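PDB 2VWH: glucose dehydrogenase from Haloferax mediterranei, which catalyses the zinc-dependent oxidation of D-glucose to gluconolactone, passing the electrons to NADP(+) or, less readily, NAD(+), as a homodimeric member of the zinc-containing alcohol dehydrogenase family. Local coordinates for residues Val84-Arg89 with Ser304-Phe309; Asn96-Arg101 with Asp109-Glu114; Glu156-His161 with Val299-Ser304. All blocks are in the same frame, centred on the assembly; numbering follows the deposited sequence.

Contact 1 of 3, residues Val84-Arg89 with Ser304-Phe309. With BGC (beta-D-glucopyranose), chain C.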
loop_
_atom_site.group_PDB
_atom_site.type_symbol
_atom_site.label_atom_id
_atom_site.label_comp_id
_atom_site.label_asym_id
_atom_site.label_seq_id
_atom_site.Cartn_x
_atom_site.Cartn_y
_atom_site.Cartn_z
ATOM N N VAL A 84 -15.985 -27.080 0.436
ATOM C CA VAL A 84 -14.999 -26.493 1.333
ATOM C C VAL A 84 -15.669 -25.319 2.042
ATOM O O VAL A 84 -16.237 -24.442 1.391
ATOM C CB VAL A 84 -13.773 -26.020 0.537
ATOM C CG1 VAL A 84 -12.848 -25.123 1.393
ATOM C CG2 VAL A 84 -13.023 -27.248 -0.027
ATOM N N PRO A 85 -15.641 -25.309 3.381
ATOM C CA PRO A 85 -16.225 -24.190 4.106
ATOM C C PRO A 85 -15.309 -22.960 4.162
ATOM O O PRO A 85 -14.091 -23.096 4.285
ATOM C CB PRO A 85 -16.420 -24.764 5.509
ATOM C CG PRO A 85 -15.264 -25.714 5.661
ATOM C CD PRO A 85 -15.074 -26.320 4.295
ATOM N N THR A 86 -15.904 -21.764 4.118
ATOM C CA THR A 86 -15.179 -20.548 4.482
ATOM C C THR A 86 -14.966 -20.539 6.003
ATOM O O THR A 86 -15.536 -21.348 6.741
ATOM C CB THR A 86 -15.893 -19.240 4.009
ATOM O OG1 THR A 86 -17.127 -19.054 4.732
ATOM C CG2 THR A 86 -16.172 -19.280 2.476
ATOM N N VAL A 87 -14.155 -19.612 6.474
ATOM C CA VAL A 87 -13.709 -19.642 7.862
ATOM C C VAL A 87 -14.470 -18.671 8.789
ATOM O O VAL A 87 -14.755 -19.010 9.955
ATOM C CB VAL A 87 -12.192 -19.414 7.915
ATOM C CG1 VAL A 87 -11.693 -19.346 9.363
ATOM C CG2 VAL A 87 -11.488 -20.540 7.119
ATOM N N ARG A 88 -14.845 -17.505 8.265
ATOM C CA ARG A 88 -15.461 -16.465 9.094
ATOM C C ARG A 88 -16.979 -16.572 9.220
ATOM O O ARG A 88 -17.682 -16.891 8.255
ATOM C CB ARG A 88 -15.070 -15.061 8.614
ATOM C CG ARG A 88 -13.692 -14.699 9.073
ATOM C CD ARG A 88 -13.282 -13.305 8.682
ATOM N NE ARG A 88 -11.935 -13.038 9.175
ATOM C CZ ARG A 88 -11.363 -11.837 9.191
ATOM N NH1 ARG A 88 -12.007 -10.781 8.720
ATOM N NH2 ARG A 88 -10.139 -11.689 9.683
ATOM N N ARG A 89 -17.457 -16.311 10.434
ATOM C CA ARG A 89 -18.881 -16.331 10.752
ATOM C C ARG A 89 -19.212 -15.104 11.603
ATOM O O ARG A 89 -18.333 -14.559 12.276
ATOM C CB ARG A 89 -19.247 -17.602 11.528
ATOM C CG ARG A 89 -18.961 -18.917 10.808
ATOM C CD ARG A 89 -19.967 -19.173 9.692
ATOM N NE ARG A 89 -19.675 -20.433 9.012
ATOM C CZ ARG A 89 -18.742 -20.603 8.075
ATOM N NH1 ARG A 89 -18.005 -19.583 7.659
ATOM N NH2 ARG A 89 -18.558 -21.810 7.547
ATOM N N SER A 304 -10.134 -14.533 3.498
ATOM C CA SER A 304 -10.532 -14.615 2.093
ATOM C C SER A 304 -12.006 -14.969 2.084
ATOM O O SER A 304 -12.559 -15.356 3.113
ATOM C CB SER A 304 -9.738 -15.686 1.335
ATOM O OG SER A 304 -9.876 -16.962 1.942
ATOM N N HIS A 305 -12.632 -14.840 0.926
ATOM C CA HIS A 305 -14.041 -15.133 0.801
ATOM C C HIS A 305 -14.351 -15.919 -0.470
ATOM O O HIS A 305 -13.441 -16.340 -1.187
ATOM C CB HIS A 305 -14.877 -13.848 0.933
ATOM C CG HIS A 305 -16.279 -14.104 1.401
ATOM N ND1 HIS A 305 -16.565 -14.911 2.486
ATOM C CD2 HIS A 305 -17.474 -13.703 0.904
ATOM C CE1 HIS A 305 -17.874 -14.976 2.646
ATOM N NE2 HIS A 305 -18.449 -14.253 1.700
ATOM N N VAL A 306 -15.643 -16.114 -0.736
ATOM C CA VAL A 306 -16.121 -17.108 -1.710
ATOM C C VAL A 306 -15.479 -16.991 -3.077
ATOM O O VAL A 306 -15.059 -17.998 -3.655
ATOM C CB VAL A 306 -17.672 -17.071 -1.831
ATOM C CG1 VAL A 306 -18.176 -17.984 -2.965
ATOM C CG2 VAL A 306 -18.291 -17.489 -0.503
ATOM N N GLU A 307 -15.379 -15.769 -3.591
ATOM C CA GLU A 307 -14.799 -15.556 -4.911
ATOM C C GLU A 307 -13.348 -16.021 -4.984
ATOM O O GLU A 307 -12.890 -16.492 -6.021
ATOM C CB GLU A 307 -14.920 -14.080 -5.333
ATOM C CG GLU A 307 -14.198 -13.046 -4.423
ATOM C CD GLU A 307 -15.056 -12.470 -3.270
ATOM O OE1 GLU A 307 -16.031 -13.123 -2.796
ATOM O OE2 GLU A 307 -14.723 -11.343 -2.827
ATOM N N HIS A 308 -12.627 -15.890 -3.872
ATOM C CA HIS A 308 -11.230 -16.326 -3.796
ATOM C C HIS A 308 -11.118 -17.863 -3.766
ATOM O O HIS A 308 -10.171 -18.430 -4.311
ATOM C CB HIS A 308 -10.575 -15.706 -2.561
ATOM C CG HIS A 308 -10.678 -14.212 -2.523
ATOM N ND1 HIS A 308 -11.249 -13.531 -1.473
ATOM C CD2 HIS A 308 -10.309 -13.270 -3.425
ATOM C CE1 HIS A 308 -11.209 -12.232 -1.716
ATOM N NE2 HIS A 308 -10.656 -12.048 -2.899
ATOM N N PHE A 309 -12.084 -18.517 -3.119
ATOM C CA PHE A 309 -12.153 -19.989 -3.071
ATOM C C PHE A 309 -12.448 -20.534 -4.464
ATOM O O PHE A 309 -11.845 -21.520 -4.891
ATOM C CB PHE A 309 -13.240 -20.465 -2.088
ATOM C CG PHE A 309 -12.841 -20.406 -0.619
ATOM C CD1 PHE A 309 -12.686 -19.199 0.032
ATOM C CD2 PHE A 309 -12.677 -21.570 0.116
ATOM C CE1 PHE A 309 -12.337 -19.143 1.383
ATOM C CE2 PHE A 309 -12.328 -21.524 1.482
ATOM C CZ PHE A 309 -12.155 -20.320 2.108
HETATM C C2 BGC C . -6.566 -18.644 8.155
HETATM C C3 BGC C . -7.338 -17.393 7.758
HETATM C C4 BGC C . -7.337 -16.451 8.950
HETATM C C5 BGC C . -5.888 -16.167 9.420
HETATM C C6 BGC C . -5.896 -15.219 10.623
HETATM C C1 BGC C . -5.177 -18.278 8.642
HETATM O O1 BGC C . -4.473 -19.477 8.814
HETATM O O2 BGC C . -6.305 -19.353 6.978
HETATM O O3 BGC C . -8.657 -17.741 7.384
HETATM O O4 BGC C . -8.067 -15.291 8.633
HETATM O O5 BGC C . -5.210 -17.400 9.741
HETATM O O6 BGC C . -6.453 -15.911 11.711
HETATM O O HOH W 1 -12.686 -17.773 4.911
#
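Apolar packing on the ring of Phe-309 carries most of this contact. Thr-86 lays its methyl CG2 over one face of that ring, offset toward the rim, 4.2 Å from the centroid, a CH-pi contact. With OG1 of Thr-86 set between the backbone N and the carbonyl carbon (chi1 68°), CG2 stands anti to the carbonyl carbon and faces the helix; threonine suits the place because its other branch, OG1, can meanwhile take a weak bond from Arg-89 NH1. Val-84 comes to the same ring from the edge, its CG1 3.6 Å from Phe-309 CE2. Val-306 CG2 adds a branched aliphatic touch at 4.1 Å from Thr-86 CG2.

The polar link runs through water 1, which accepts from Val-87 N (2.8 Å) and donates to Ser-304 O (3.0 Å), satisfying two backbone groups that do not meet directly. Within 304-309, His-305 occupies the N-cap position, and its backbone N gives a nearly straight bond (168°) to His-308 ND1, in the plane of that imidazole, which, with the bond of NE2 to Glu-160, helps to fix the rotation of the ring.

The contact joins the GroES-like part of the chain to the start of helix 306-318. Val-136 of the neighbouring strand 135-137 touches both Val-306 and Phe-309, while Ser-153 of helix 149-165 packs on Phe-309, beside the zinc ligand Glu-150.

Contact 2 of 3, residues Asn96-Arg101 with Asp109-Glu114. With BGC (beta-D-glucopyranose), chain C.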
loop_
_atom_site.group_PDB
_atom_site.type_symbol
_atom_site.label_atom_id
_atom_site.label_comp_id
_atom_site.label_asym_id
_atom_site.label_seq_id
_atom_site.Cartn_x
_atom_site.Cartn_y
_atom_site.Cartn_z
ATOM N N ASN A 96 -23.419 -7.903 10.674
ATOM C CA ASN A 96 -23.022 -6.516 10.549
ATOM C C ASN A 96 -22.791 -6.223 9.068
ATOM O O ASN A 96 -22.955 -7.114 8.223
ATOM C CB ASN A 96 -21.776 -6.252 11.398
ATOM C CG ASN A 96 -20.612 -7.175 11.030
ATOM O OD1 ASN A 96 -20.260 -7.291 9.867
ATOM N ND2 ASN A 96 -20.036 -7.833 12.020
ATOM N N GLU A 97 -22.418 -4.986 8.752
ATOM C CA GLU A 97 -22.305 -4.555 7.350
ATOM C C GLU A 97 -21.322 -5.394 6.516
ATOM O O GLU A 97 -21.523 -5.567 5.319
ATOM C CB GLU A 97 -21.926 -3.068 7.265
ATOM C CG GLU A 97 -20.556 -2.715 7.851
ATOM C CD GLU A 97 -20.274 -1.215 7.850
ATOM O OE1 GLU A 97 -21.115 -0.442 7.346
ATOM O OE2 GLU A 97 -19.207 -0.807 8.356
ATOM N N TYR A 98 -20.260 -5.902 7.145
ATOM C CA TYR A 98 -19.261 -6.698 6.411
ATOM C C TYR A 98 -19.855 -8.010 5.937
ATOM O O TYR A 98 -19.595 -8.442 4.814
ATOM C CB TYR A 98 -18.011 -6.925 7.260
ATOM C CG TYR A 98 -17.332 -5.627 7.564
ATOM C CD1 TYR A 98 -17.540 -4.978 8.785
ATOM C CD2 TYR A 98 -16.520 -5.011 6.616
ATOM C CE1 TYR A 98 -16.939 -3.762 9.058
ATOM C CE2 TYR A 98 -15.914 -3.797 6.881
ATOM C CZ TYR A 98 -16.128 -3.173 8.102
ATOM O OH TYR A 98 -15.520 -1.959 8.366
ATOM N N PHE A 99 -20.687 -8.622 6.774
ATOM C CA PHE A 99 -21.345 -9.863 6.389
ATOM C C PHE A 99 -22.489 -9.575 5.424
ATOM O O PHE A 99 -22.673 -10.311 4.459
ATOM C CB PHE A 99 -21.807 -10.655 7.620
ATOM C CG PHE A 99 -20.682 -11.360 8.324
ATOM C CD1 PHE A 99 -19.971 -10.728 9.331
ATOM C CD2 PHE A 99 -20.305 -12.637 7.949
ATOM C CE1 PHE A 99 -18.913 -11.361 9.956
ATOM C CE2 PHE A 99 -19.236 -13.281 8.582
ATOM C CZ PHE A 99 -18.551 -12.645 9.575
ATOM N N GLU A 100 -23.222 -8.483 5.652
ATOM C CA GLU A 100 -24.348 -8.123 4.771
ATOM C C GLU A 100 -23.911 -7.791 3.350
ATOM O O GLU A 100 -24.589 -8.170 2.399
ATOM C CB GLU A 100 -25.173 -6.971 5.359
ATOM C CG GLU A 100 -26.061 -7.398 6.530
ATOM C CD GLU A 100 -26.779 -6.233 7.191
ATOM O OE1 GLU A 100 -26.823 -5.132 6.598
ATOM O OE2 GLU A 100 -27.301 -6.418 8.311
ATOM N N ARG A 101 -22.766 -7.126 3.197
ATOM C CA ARG A 101 -22.241 -6.800 1.866
ATOM C C ARG A 101 -21.336 -7.886 1.289
ATOM O O ARG A 101 -20.672 -7.656 0.276
ATOM C CB ARG A 101 -21.464 -5.478 1.901
ATOM C CG ARG A 101 -22.280 -4.259 2.297
ATOM C CD ARG A 101 -21.398 -3.007 2.340
ATOM N NE ARG A 101 -20.358 -3.109 3.368
ATOM C CZ ARG A 101 -19.494 -2.145 3.689
ATOM N NH1 ARG A 101 -19.519 -0.967 3.065
ATOM N NH2 ARG A 101 -18.598 -2.363 4.648
ATOM N N ASP A 109 -11.312 -6.620 13.979
ATOM C CA ASP A 109 -11.251 -7.295 15.261
ATOM C C ASP A 109 -12.556 -7.108 16.041
ATOM O O ASP A 109 -13.071 -5.990 16.157
ATOM C CB ASP A 109 -10.060 -6.739 16.052
ATOM C CG ASP A 109 -9.817 -7.482 17.335
ATOM O OD1 ASP A 109 -9.544 -8.698 17.269
ATOM O OD2 ASP A 109 -9.903 -6.848 18.408
ATOM N N GLY A 110 -13.115 -8.218 16.519
ATOM C CA GLY A 110 -14.332 -8.188 17.318
ATOM C C GLY A 110 -15.610 -8.233 16.516
ATOM O O GLY A 110 -16.689 -8.305 17.086
ATOM N N MET A 111 -15.513 -8.196 15.190
ATOM C CA MET A 111 -16.712 -8.214 14.351
ATOM C C MET A 111 -16.833 -9.495 13.529
ATOM O O MET A 111 -17.604 -9.559 12.565
ATOM C CB MET A 111 -16.755 -6.969 13.475
ATOM C CG MET A 111 -16.828 -5.697 14.320
ATOM S SD MET A 111 -17.144 -4.230 13.354
ATOM C CE MET A 111 -18.838 -4.547 12.861
ATOM N N TYR A 112 -16.100 -10.522 13.946
ATOM C CA TYR A 112 -16.182 -11.838 13.310
ATOM C C TYR A 112 -15.736 -12.917 14.291
ATOM O O TYR A 112 -15.046 -12.630 15.257
ATOM C CB TYR A 112 -15.298 -11.882 12.060
ATOM C CG TYR A 112 -13.828 -11.699 12.340
ATOM C CD1 TYR A 112 -13.031 -12.778 12.688
ATOM C CD2 TYR A 112 -13.236 -10.441 12.278
ATOM C CE1 TYR A 112 -11.685 -12.619 12.965
ATOM C CE2 TYR A 112 -11.890 -10.273 12.542
ATOM C CZ TYR A 112 -11.117 -11.363 12.882
ATOM O OH TYR A 112 -9.778 -11.202 13.145
ATOM N N PHE A 113 -16.160 -14.150 14.033
ATOM C CA PHE A 113 -15.480 -15.333 14.547
ATOM C C PHE A 113 -14.759 -16.009 13.381
ATOM O O PHE A 113 -15.201 -15.899 12.241
ATOM C CB PHE A 113 -16.478 -16.350 15.104
ATOM C CG PHE A 113 -17.203 -15.905 16.348
ATOM C CD1 PHE A 113 -16.628 -15.012 17.254
ATOM C CD2 PHE A 113 -18.457 -16.432 16.638
ATOM C CE1 PHE A 113 -17.304 -14.642 18.412
ATOM C CE2 PHE A 113 -19.140 -16.058 17.800
ATOM C CZ PHE A 113 -18.560 -15.171 18.681
ATOM N N GLU A 114 -13.664 -16.711 13.680
ATOM C CA GLU A 114 -13.041 -17.622 12.721
ATOM C C GLU A 114 -13.091 -19.031 13.291
ATOM O O GLU A 114 -12.537 -19.307 14.368
ATOM C CB GLU A 114 -11.591 -17.214 12.443
ATOM C CG GLU A 114 -11.467 -15.985 11.573
ATOM C CD GLU A 114 -10.021 -15.469 11.397
ATOM O OE1 GLU A 114 -9.098 -15.836 12.159
ATOM O OE2 GLU A 114 -9.822 -14.656 10.482
HETATM C C2 BGC C . -6.566 -18.644 8.155
HETATM C C3 BGC C . -7.338 -17.393 7.758
HETATM C C4 BGC C . -7.337 -16.451 8.950
HETATM C C5 BGC C . -5.888 -16.167 9.420
HETATM C C6 BGC C . -5.896 -15.219 10.623
HETATM C C1 BGC C . -5.177 -18.278 8.642
HETATM O O1 BGC C . -4.473 -19.477 8.814
HETATM O O2 BGC C . -6.305 -19.353 6.978
HETATM O O3 BGC C . -8.657 -17.741 7.384
HETATM O O4 BGC C . -8.067 -15.291 8.633
HETATM O O5 BGC C . -5.210 -17.400 9.741
HETATM O O6 BGC C . -6.453 -15.911 11.711
#
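Asn-96 uses its amide two ways, ND2 reaching across to Met-111 while OD1 caps its own helix. OD1 accepts weak bonds from the backbone N of Tyr-98 and Phe-99 at the start of the short helix 97-100, while ND2 turns the other way and donates a hydrogen bond to Met-111 O at 3.0 Å. That bond lies close to the amide plane of Asn-96, bends to 148° at the hydrogen, and tilts 17° from the carbonyl plane. Asparagine suits the place because one flat group both accepts and donates. The methyl of Met-111 rests against the same amide, CE lying 3.6 Å from Asn-96 ND2; the bend at the thioether (chi3 69°) brings it there. With an alanine here, the carbonyl of Met-111 would probably lose this donor and the first turn of the helix its side-chain cap.

Further along, Tyr-98 meets Met-111 CE at its ring edge, with CD1 4.3 Å from the methyl. Phe-99 also works by its edge: CE1 is 3.4 Å from Met-111 O, near the ring plane, where the slightly positive rim hydrogens suit a carbonyl oxygen. Its CZ touches Tyr-112 CB at 4.2 Å, the two side chains crossing at about a right angle.

The segment 109-114 then enters strand 113-115 and the glucose site. There Glu-114 is a two-pronged acceptor, OE1 taking BGC O6 (2.7 Å) and OE2 taking BGC O4 (2.6 Å), with Arg-88 salt-bridged to OE2: a carboxylate gripping two hydroxyls of one sugar at the substrate site of a zinc-dependent dehydrogenase.

Contact 3 of 3, residues Glu156-His161 with Val299-Ser304. With NAP (NADP nicotinamide-adenine-dinucleotide phosphate), chain B; BGC (beta-D-glucopyranose), chain C.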
loop_
_atom_site.group_PDB
_atom_site.type_symbol
_atom_site.label_atom_id
_atom_site.label_comp_id
_atom_site.label_asym_id
_atom_site.label_seq_id
_atom_site.Cartn_x
_atom_site.Cartn_y
_atom_site.Cartn_z
ATOM N N GLU A 156 -4.942 -15.851 -3.294
ATOM C CA GLU A 156 -5.778 -15.233 -4.323
ATOM C C GLU A 156 -6.225 -13.846 -3.853
ATOM O O GLU A 156 -6.184 -12.906 -4.631
ATOM C CB GLU A 156 -6.991 -16.095 -4.687
ATOM C CG GLU A 156 -6.626 -17.428 -5.329
ATOM C CD GLU A 156 -6.172 -17.340 -6.796
ATOM O OE1 GLU A 156 -6.188 -16.259 -7.409
ATOM O OE2 GLU A 156 -5.787 -18.390 -7.335
ATOM N N LYS A 157 -6.631 -13.716 -2.584
ATOM C CA LYS A 157 -7.043 -12.405 -2.065
ATOM C C LYS A 157 -5.871 -11.431 -2.013
ATOM O O LYS A 157 -5.987 -10.302 -2.488
ATOM C CB LYS A 157 -7.708 -12.489 -0.681
ATOM C CG LYS A 157 -7.959 -11.078 -0.071
ATOM C CD LYS A 157 -8.620 -11.075 1.292
ATOM C CE LYS A 157 -8.636 -9.652 1.894
ATOM N NZ LYS A 157 -9.325 -9.594 3.224
ATOM N N ALA A 158 -4.752 -11.860 -1.426
ATOM C CA ALA A 158 -3.576 -10.992 -1.294
ATOM C C ALA A 158 -3.125 -10.433 -2.644
ATOM O O ALA A 158 -2.830 -9.232 -2.759
ATOM C CB ALA A 158 -2.419 -11.722 -0.592
ATOM N N LEU A 159 -3.095 -11.282 -3.670
ATOM C CA LEU A 159 -2.734 -10.835 -5.019
ATOM C C LEU A 159 -3.752 -9.848 -5.598
ATOM O O LEU A 159 -3.381 -8.874 -6.259
ATOM C CB LEU A 159 -2.568 -12.024 -5.971
ATOM C CG LEU A 159 -1.443 -13.022 -5.635
ATOM C CD1 LEU A 159 -1.338 -14.112 -6.715
ATOM C CD2 LEU A 159 -0.125 -12.336 -5.465
ATOM N N GLU A 160 -5.036 -10.096 -5.372
ATOM C CA GLU A 160 -6.052 -9.162 -5.830
ATOM C C GLU A 160 -5.804 -7.751 -5.263
ATOM O O GLU A 160 -5.846 -6.775 -6.000
ATOM C CB GLU A 160 -7.441 -9.678 -5.462
ATOM C CG GLU A 160 -8.568 -8.864 -6.020
ATOM C CD GLU A 160 -9.939 -9.348 -5.579
ATOM O OE1 GLU A 160 -10.122 -9.731 -4.387
ATOM O OE2 GLU A 160 -10.844 -9.303 -6.433
ATOM N N HIS A 161 -5.543 -7.651 -3.955
ATOM C CA HIS A 161 -5.327 -6.351 -3.314
ATOM C C HIS A 161 -3.965 -5.738 -3.694
ATOM O O HIS A 161 -3.884 -4.553 -4.008
ATOM C CB HIS A 161 -5.509 -6.453 -1.799
ATOM C CG HIS A 161 -6.931 -6.672 -1.378
ATOM N ND1 HIS A 161 -7.629 -5.758 -0.624
ATOM C CD2 HIS A 161 -7.790 -7.696 -1.619
ATOM C CE1 HIS A 161 -8.855 -6.211 -0.407
ATOM N NE2 HIS A 161 -8.982 -7.381 -1.010
ATOM N N VAL A 299 0.854 -3.572 1.306
ATOM C CA VAL A 299 -0.532 -3.952 1.496
ATOM C C VAL A 299 -0.577 -5.170 2.395
ATOM O O VAL A 299 0.078 -6.171 2.112
ATOM C CB VAL A 299 -1.226 -4.267 0.124
ATOM C CG1 VAL A 299 -2.622 -4.735 0.326
ATOM C CG2 VAL A 299 -1.228 -3.023 -0.777
ATOM N N GLY A 300 -1.347 -5.081 3.476
ATOM C CA GLY A 300 -1.626 -6.234 4.325
ATOM C C GLY A 300 -2.921 -6.910 3.928
ATOM O O GLY A 300 -3.834 -6.254 3.455
ATOM N N SER A 301 -2.997 -8.226 4.136
ATOM C CA SER A 301 -4.165 -9.010 3.777
ATOM C C SER A 301 -4.417 -10.135 4.785
ATOM O O SER A 301 -3.479 -10.768 5.285
ATOM C CB SER A 301 -3.978 -9.590 2.375
ATOM O OG SER A 301 -5.161 -10.209 1.897
ATOM N N VAL A 302 -5.684 -10.378 5.092
ATOM C CA VAL A 302 -6.046 -11.491 5.970
ATOM C C VAL A 302 -7.326 -12.148 5.493
ATOM O O VAL A 302 -8.216 -11.480 4.954
ATOM C CB VAL A 302 -6.157 -11.056 7.467
ATOM C CG1 VAL A 302 -7.376 -10.107 7.700
ATOM C CG2 VAL A 302 -6.223 -12.285 8.369
ATOM N N ASN A 303 -7.401 -13.474 5.656
ATOM C CA ASN A 303 -8.616 -14.218 5.381
ATOM C C ASN A 303 -8.910 -14.188 3.879
ATOM O O ASN A 303 -8.021 -13.884 3.070
ATOM C CB ASN A 303 -9.779 -13.672 6.238
ATOM C CG ASN A 303 -10.972 -14.625 6.324
ATOM O OD1 ASN A 303 -12.060 -14.288 5.873
ATOM N ND2 ASN A 303 -10.769 -15.804 6.883
ATOM N N SER A 304 -10.134 -14.533 3.498
ATOM C CA SER A 304 -10.532 -14.615 2.093
ATOM C C SER A 304 -12.006 -14.969 2.084
ATOM O O SER A 304 -12.559 -15.356 3.113
ATOM C CB SER A 304 -9.738 -15.686 1.335
ATOM O OG SER A 304 -9.876 -16.962 1.942
HETATM P PA NAP B . 4.904 -21.673 8.984
HETATM O O1A NAP B . 4.739 -23.102 8.662
HETATM O O2A NAP B . 5.232 -21.354 10.366
HETATM O O5B NAP B . 5.996 -21.069 7.989
HETATM C C5B NAP B . 6.757 -19.943 8.356
HETATM C C4B NAP B . 8.147 -20.161 7.796
HETATM O O4B NAP B . 8.880 -18.967 7.885
HETATM C C3B NAP B . 8.904 -21.242 8.577
HETATM O O3B NAP B . 9.192 -22.327 7.727
HETATM C C2B NAP B . 10.148 -20.528 9.059
HETATM O O2B NAP B . 11.302 -21.303 8.904
HETATM C C1B NAP B . 10.215 -19.298 8.160
HETATM N N9A NAP B . 10.953 -18.220 8.828
HETATM C C8A NAP B . 10.663 -17.634 10.043
HETATM N N7A NAP B . 11.598 -16.696 10.294
HETATM C C5A NAP B . 12.489 -16.693 9.269
HETATM C C6A NAP B . 13.629 -15.941 9.028
HETATM N N6A NAP B . 14.022 -15.021 9.910
HETATM N N1A NAP B . 14.348 -16.157 7.872
HETATM C C2A NAP B . 13.922 -17.098 6.955
HETATM N N3A NAP B . 12.790 -17.845 7.195
HETATM C C4A NAP B . 12.088 -17.640 8.338
HETATM O O3 NAP B . 3.541 -20.910 8.603
HETATM P PN NAP B . 2.608 -20.988 7.290
HETATM O O1N NAP B . 3.430 -21.145 6.067
HETATM O O2N NAP B . 1.465 -21.902 7.536
HETATM O O5D NAP B . 2.069 -19.467 7.334
HETATM C C5D NAP B . 2.940 -18.374 7.187
HETATM C C4D NAP B . 2.533 -17.194 8.071
HETATM O O4D NAP B . 1.315 -16.667 7.596
HETATM C C3D NAP B . 2.282 -17.503 9.547
HETATM O O3D NAP B . 2.610 -16.354 10.307
HETATM C C2D NAP B . 0.797 -17.771 9.587
HETATM O O2D NAP B . 0.215 -17.615 10.844
HETATM C C1D NAP B . 0.311 -16.718 8.610
HETATM N N1N NAP B . -0.967 -16.967 7.907
HETATM C C2N NAP B . -1.757 -15.858 7.708
HETATM C C3N NAP B . -2.940 -15.938 7.004
HETATM C C7N NAP B . -3.628 -14.658 6.629
HETATM O O7N NAP B . -4.973 -14.738 6.259
HETATM N N7N NAP B . -2.995 -13.470 6.669
HETATM C C4N NAP B . -3.349 -17.179 6.492
HETATM C C5N NAP B . -2.507 -18.300 6.670
HETATM C C6N NAP B . -1.309 -18.184 7.382
HETATM P P2B NAP B . 11.820 -22.303 10.070
HETATM O O1X NAP B . 10.951 -23.507 10.061
HETATM O O2X NAP B . 11.779 -21.627 11.394
HETATM O O3X NAP B . 13.228 -22.657 9.673
HETATM C C2 BGC C . -6.566 -18.644 8.155
HETATM C C3 BGC C . -7.338 -17.393 7.758
HETATM C C4 BGC C . -7.337 -16.451 8.950
HETATM C C5 BGC C . -5.888 -16.167 9.420
HETATM C C6 BGC C . -5.896 -15.219 10.623
HETATM C C1 BGC C . -5.177 -18.278 8.642
HETATM O O1 BGC C . -4.473 -19.477 8.814
HETATM O O2 BGC C . -6.305 -19.353 6.978
HETATM O O3 BGC C . -8.657 -17.741 7.384
HETATM O O4 BGC C . -8.067 -15.291 8.633
HETATM O O5 BGC C . -5.210 -17.400 9.741
HETATM O O6 BGC C . -6.453 -15.911 11.711
HETATM O O HOH W 2 -5.702 -4.677 1.863
#
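The nicotinamide end of the NADP(+) site, where cofactor and glucose meet, is built on the strand-to-loop segment 299-304, and helix 149-165 backs it. Lys-157 makes the main link: its chain runs fully extended, CG anti to the backbone N (chi1 172°), and delivers NZ to Val-302 O at 2.8 Å. On the way its methylenes pass alongside Ser-301, with CE 3.5 Å from Ser-301 OG, and CD lies 3.4 Å from Asn-303 O. A lysine suits this buried place because a long aliphatic stem packs against the loop while the charged end is satisfied by the carbonyl and by a salt bridge to Asp-105. Ala-158, small enough to let the loop come close, meets Ser-301 CB with its own CB at 4.0 Å. His-161 adds an apolar touch of CB on Val-299 CG1.

The loop's ligand-binding groups are its backbone and the side chain of Asn-303. Ser-301 O accepts from the carboxamide nitrogen NAP N7N, and Asn-303 N gives a nearly straight bond (168°) to NAP O7N at 2.8 Å, so both ends of the amide are held and its rotation is fixed. Asn-303 ND2 donates to BGC O3 at 2.9 Å and to BGC O4 at 3.3 Å, tying the sugar to the same short loop.

Strand 297-300 is the last in its subunit's parallel Rossmann sheet, next to 267-271, and Val-299 pairs antiparallel with a strand of the second subunit. Helix 149-165 packs against this edge, and helix 306-318 follows, His-308 lying on Lys-157.

Overall arrangement
Contacts 1 and 3 are buried, whereas contact 2 lies at the surface; contacts 2 and 3 both reach the second subunit. Ser-304 belongs to both contact 1 and contact 3, at the link where strand 297-300 gives way to helix 306-318, and His-308 bonds to Glu-160 between them. Contacts 1 and 2 meet in one small sheet, where strands 88-89 and 113-115 are neighbours. The chemistry follows the place: contact 1 is aromatic and aliphatic with a water bridge, contact 2 combines a direct amide bond with ring edges, and contact 3 rests on a buried lysine. Around the glucose, contact 2 contributes a carboxylate, contact 3 an amide.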